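Local coordinates for protein ECXA (Escherichia coli, PDB 4L63) that probably acts as a zinc metallopeptidase of the metzincin type, its zinc ion bound by three histidines, at residues A[28-40]-A[71-83]. Residues are numbered along the deposited sequence; the frame is centred on the assembly and turned at random.
Sequences IYGPVINYTVPDE and WAPSGIRVQQVSS
Y35 O receives the amide of V81 at 2.7 Å, an almost straight bond (175° at the hydrogen), and the CA-H of Q80 also approaches this oxygen. Two residues earlier along strand 33-36, I33 N donates to R77 O at 2.8 Å. Between these firm ends the bonds are longer: Y35 N reaches Q79 O at 3.2 Å, while Q79 N meets I33 O at 3.3 Å. The four bonds join strands 33-36 and 78-80 in parallel, with their short axes 25° apart.

On the face bearing I33, Y35, V78 and Q80, the tyrosine ring leans across the neighbouring strand, because chi1 of 68° sets CG between its own backbone N and carbonyl carbon. Q80 CA then sits over one ring face, 4.0 Å from the centroid, in a CH-pi contact, and V78 CB meets the ring edge at CE1. The Q80 chain, extended beyond CG, passes obliquely across the ring, with Q80 CG 3.5 Å from Y35 CE2. It carries NE2 past V37 CB to a hydrogen bond with S61 OG. Helix 60-70 packs on this face, F68 meeting Y35 and V78.

Strand 78-80 is outermost in the chain's mixed sheet; the backbone bonds hold it on strand 33-36, while Y35, V78 and the Q80-S61 bond join this edge of the sheet to helix 60-70.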
loop_
_atom_site.group_PDB
_atom_site.type_symbol
_atom_site.label_atom_id
_atom_site.label_comp_id
_atom_site.label_asym_id
_atom_site.label_seq_id
_atom_site.Cartn_x
_atom_site.Cartn_y
_atom_site.Cartn_z
ATOM N N ILE A 28 -27.769 13.409 1.092
ATOM C CA ILE A 28 -28.821 12.975 2.003
ATOM C C ILE A 28 -29.134 14.027 3.070
ATOM O O ILE A 28 -30.300 14.334 3.318
ATOM C CB ILE A 28 -28.448 11.637 2.688
ATOM C CG1 ILE A 28 -28.451 10.497 1.665
ATOM C CG2 ILE A 28 -29.422 11.319 3.807
ATOM C CD1 ILE A 28 -27.874 9.182 2.193
ATOM N N TYR A 29 -28.100 14.589 3.688
ATOM C CA TYR A 29 -28.300 15.523 4.793
ATOM C C TYR A 29 -28.198 16.994 4.383
ATOM O O TYR A 29 -28.642 17.884 5.113
ATOM C CB TYR A 29 -27.291 15.239 5.906
ATOM C CG TYR A 29 -27.415 13.856 6.509
ATOM C CD1 TYR A 29 -28.653 13.355 6.907
ATOM C CD2 TYR A 29 -26.296 13.050 6.680
ATOM C CE1 TYR A 29 -28.771 12.094 7.460
ATOM C CE2 TYR A 29 -26.403 11.783 7.233
ATOM C CZ TYR A 29 -27.641 11.309 7.620
ATOM O OH TYR A 29 -27.746 10.051 8.171
ATOM N N GLY A 30 -27.624 17.241 3.212
ATOM C CA GLY A 30 -27.250 18.588 2.820
ATOM C C GLY A 30 -25.789 18.796 3.175
ATOM O O GLY A 30 -25.178 17.926 3.806
ATOM N N PRO A 31 -25.212 19.937 2.763
ATOM C CA PRO A 31 -23.818 20.264 3.088
ATOM C C PRO A 31 -23.564 20.332 4.596
ATOM O O PRO A 31 -22.441 20.082 5.043
ATOM C CB PRO A 31 -23.621 21.639 2.439
ATOM C CG PRO A 31 -24.642 21.693 1.352
ATOM C CD PRO A 31 -25.829 20.955 1.895
ATOM N N VAL A 32 -24.606 20.660 5.359
ATOM C CA VAL A 32 -24.528 20.750 6.816
ATOM C C VAL A 32 -25.529 19.797 7.477
ATOM O O VAL A 32 -26.696 19.740 7.085
ATOM C CB VAL A 32 -24.790 22.192 7.302
ATOM C CG1 VAL A 32 -26.102 22.716 6.734
ATOM C CG2 VAL A 32 -24.792 22.251 8.825
ATOM N N ILE A 33 -25.076 19.036 8.470
ATOM C CA ILE A 33 -25.954 18.056 9.101
ATOM C C ILE A 33 -26.746 18.659 10.262
ATOM O O ILE A 33 -26.216 18.892 11.354
ATOM C CB ILE A 33 -25.164 16.819 9.583
ATOM C CG1 ILE A 33 -24.575 16.088 8.373
ATOM C CG2 ILE A 33 -26.052 15.893 10.400
ATOM C CD1 ILE A 33 -23.833 14.807 8.720
ATOM N N ASN A 34 -28.025 18.909 10.000
ATOM C CA ASN A 34 -28.923 19.486 10.982
ATOM C C ASN A 34 -29.466 18.387 11.887
ATOM O O ASN A 34 -29.942 17.371 11.395
ATOM C CB ASN A 34 -30.059 20.205 10.257
ATOM C CG ASN A 34 -29.698 21.619 9.855
ATOM O OD1 ASN A 34 -28.714 22.188 10.330
ATOM N ND2 ASN A 34 -30.441 22.155 8.896
ATOM N N TYR A 35 -29.391 18.566 13.200
ATOM C CA TYR A 35 -29.865 17.510 14.089
ATOM C C TYR A 35 -30.564 18.024 15.345
ATOM O O TYR A 35 -30.248 19.103 15.844
ATOM C CB TYR A 35 -28.703 16.598 14.479
ATOM C CG TYR A 35 -27.664 17.243 15.362
ATOM C CD1 TYR A 35 -26.612 17.970 14.813
ATOM C CD2 TYR A 35 -27.716 17.105 16.742
ATOM C CE1 TYR A 35 -25.653 18.553 15.616
ATOM C CE2 TYR A 35 -26.764 17.686 17.552
ATOM C CZ TYR A 35 -25.733 18.405 16.985
ATOM O OH TYR A 35 -24.779 18.983 17.789
ATOM N N THR A 36 -31.516 17.238 15.846
ATOM C CA THR A 36 -32.266 17.605 17.045
ATOM C C THR A 36 -31.859 16.755 18.248
ATOM O O THR A 36 -31.611 15.553 18.119
ATOM C CB THR A 36 -33.791 17.470 16.829
ATOM O OG1 THR A 36 -34.162 16.086 16.827
ATOM C CG2 THR A 36 -34.217 18.119 15.519
ATOM N N VAL A 37 -31.782 17.392 19.416
ATOM C CA VAL A 37 -31.457 16.703 20.665
ATOM C C VAL A 37 -32.338 17.201 21.816
ATOM O O VAL A 37 -32.204 18.341 22.260
ATOM C CB VAL A 37 -29.974 16.887 21.055
ATOM C CG1 VAL A 37 -29.695 16.228 22.395
ATOM C CG2 VAL A 37 -29.059 16.313 19.987
ATOM N N PRO A 38 -33.169 16.339 22.365
ATOM C CA PRO A 38 -34.077 16.721 23.447
ATOM C C PRO A 38 -33.411 17.111 24.772
ATOM O O PRO A 38 -32.359 16.597 25.107
ATOM C CB PRO A 38 -34.931 15.480 23.597
ATOM C CG PRO A 38 -35.038 14.973 22.184
ATOM C CD PRO A 38 -33.814 15.415 21.427
ATOM N N ASP A 39 -34.076 17.993 25.525
ATOM C CA ASP A 39 -33.515 18.795 26.624
ATOM C C ASP A 39 -32.906 18.030 27.780
ATOM O O ASP A 39 -31.949 18.505 28.388
ATOM C CB ASP A 39 -34.574 19.763 27.193
ATOM C CG ASP A 39 -34.085 20.534 28.449
ATOM O OD1 ASP A 39 -33.040 21.208 28.373
ATOM O OD2 ASP A 39 -34.748 20.464 29.506
ATOM N N GLU A 40 -33.481 16.896 28.132
ATOM C CA GLU A 40 -33.085 16.219 29.349
ATOM C C GLU A 40 -31.622 15.863 29.360
ATOM O O GLU A 40 -31.028 15.602 28.343
ATOM C CB GLU A 40 -33.866 14.922 29.498
ATOM N N TRP A 71 -15.644 13.484 14.794
ATOM C CA TRP A 71 -15.734 13.057 13.404
ATOM C C TRP A 71 -15.449 14.210 12.443
ATOM O O TRP A 71 -15.360 14.011 11.229
ATOM C CB TRP A 71 -17.115 12.457 13.119
ATOM C CG TRP A 71 -17.350 11.117 13.743
ATOM C CD1 TRP A 71 -17.937 10.862 14.952
ATOM C CD2 TRP A 71 -17.006 9.845 13.186
ATOM N NE1 TRP A 71 -17.980 9.506 15.178
ATOM C CE2 TRP A 71 -17.410 8.857 14.107
ATOM C CE3 TRP A 71 -16.391 9.440 11.995
ATOM C CZ2 TRP A 71 -17.228 7.498 13.880
ATOM C CZ3 TRP A 71 -16.204 8.077 11.769
ATOM C CH2 TRP A 71 -16.620 7.129 12.706
ATOM N N ALA A 72 -15.290 15.406 13.002
ATOM C CA ALA A 72 -15.027 16.622 12.225
ATOM C C ALA A 72 -13.825 16.550 11.257
ATOM O O ALA A 72 -13.868 17.181 10.199
ATOM C CB ALA A 72 -14.850 17.807 13.174
ATOM N N PRO A 73 -12.750 15.806 11.608
ATOM C CA PRO A 73 -11.662 15.645 10.627
ATOM C C PRO A 73 -12.084 15.067 9.268
ATOM O O PRO A 73 -11.323 15.182 8.302
ATOM C CB PRO A 73 -10.704 14.683 11.335
ATOM C CG PRO A 73 -10.878 15.001 12.771
ATOM C CD PRO A 73 -12.332 15.340 12.948
ATOM N N SER A 74 -13.268 14.464 9.192
ATOM C CA SER A 74 -13.778 13.946 7.926
ATOM C C SER A 74 -14.268 15.065 6.998
ATOM O O SER A 74 -14.458 14.839 5.804
ATOM C CB SER A 74 -14.911 12.953 8.172
ATOM O OG SER A 74 -16.059 13.635 8.628
ATOM N N GLY A 75 -14.476 16.262 7.544
ATOM C CA GLY A 75 -14.850 17.413 6.734
ATOM C C GLY A 75 -16.325 17.743 6.822
ATOM O O GLY A 75 -16.791 18.736 6.265
ATOM N N ILE A 76 -17.026 16.936 7.615
ATOM C CA ILE A 76 -18.432 17.143 7.909
ATOM C C ILE A 76 -18.638 18.358 8.773
ATOM O O ILE A 76 -17.810 18.691 9.599
ATOM C CB ILE A 76 -19.059 15.981 8.691
ATOM C CG1 ILE A 76 -18.248 15.665 9.929
ATOM C CG2 ILE A 76 -19.207 14.767 7.805
ATOM C CD1 ILE A 76 -19.080 15.331 11.137
ATOM N N ARG A 77 -19.784 18.989 8.609
ATOM C CA ARG A 77 -20.102 20.149 9.435
ATOM C C ARG A 77 -21.535 20.067 9.921
ATOM O O ARG A 77 -22.434 19.644 9.192
ATOM C CB ARG A 77 -19.862 21.457 8.676
ATOM C CG ARG A 77 -18.392 21.725 8.401
ATOM C CD ARG A 77 -18.188 23.025 7.655
ATOM N NE ARG A 77 -18.806 22.987 6.333
ATOM C CZ ARG A 77 -19.955 23.583 6.030
ATOM N NH1 ARG A 77 -20.614 24.272 6.954
ATOM N NH2 ARG A 77 -20.446 23.492 4.802
ATOM N N VAL A 78 -21.736 20.453 11.175
ATOM C CA VAL A 78 -23.041 20.311 11.798
ATOM C C VAL A 78 -23.561 21.508 12.527
ATOM O O VAL A 78 -22.879 22.516 12.710
ATOM C CB VAL A 78 -23.069 19.183 12.825
ATOM C CG1 VAL A 78 -22.648 17.884 12.197
ATOM C CG2 VAL A 78 -22.145 19.528 13.989
ATOM N N GLN A 79 -24.773 21.316 13.022
ATOM C CA GLN A 79 -25.515 22.374 13.648
ATOM C C GLN A 79 -26.734 21.813 14.348
ATOM O O GLN A 79 -27.599 21.187 13.728
ATOM C CB GLN A 79 -25.908 23.390 12.599
ATOM C CG GLN A 79 -26.629 24.589 13.126
ATOM C CD GLN A 79 -26.930 25.529 12.006
ATOM O OE1 GLN A 79 -27.594 25.153 11.041
ATOM N NE2 GLN A 79 -26.421 26.751 12.098
ATOM N N GLN A 80 -26.780 22.027 15.655
ATOM C CA GLN A 80 -27.904 21.586 16.448
ATOM C C GLN A 80 -29.111 22.457 16.137
ATOM O O GLN A 80 -29.016 23.685 16.095
ATOM C CB GLN A 80 -27.567 21.644 17.931
ATOM C CG GLN A 80 -28.277 20.593 18.737
ATOM C CD GLN A 80 -28.049 20.740 20.216
ATOM O OE1 GLN A 80 -27.875 21.846 20.728
ATOM N NE2 GLN A 80 -27.986 19.611 20.910
ATOM N N VAL A 81 -30.242 21.805 15.903
ATOM C CA VAL A 81 -31.479 22.496 15.597
ATOM C C VAL A 81 -32.575 22.067 16.562
ATOM O O VAL A 81 -32.892 20.880 16.672
ATOM C CB VAL A 81 -31.926 22.230 14.152
ATOM C CG1 VAL A 81 -33.299 22.821 13.918
ATOM C CG2 VAL A 81 -30.926 22.827 13.184
ATOM N N SER A 82 -33.130 23.050 17.265
ATOM C CA SER A 82 -34.162 22.824 18.269
ATOM C C SER A 82 -35.333 22.032 17.695
ATOM O O SER A 82 -35.640 22.135 16.506
ATOM C CB SER A 82 -34.650 24.164 18.833
ATOM O OG SER A 82 -35.115 24.023 20.161
ATOM N N SER A 83 -35.973 21.237 18.549
ATOM C CA SER A 83 -37.107 20.408 18.152
ATOM C C SER A 83 -38.248 21.233 17.558
ATOM O O SER A 83 -38.476 22.374 17.956
ATOM C CB SER A 83 -37.614 19.607 19.352
ATOM O OG SER A 83 -36.533 19.069 20.093
#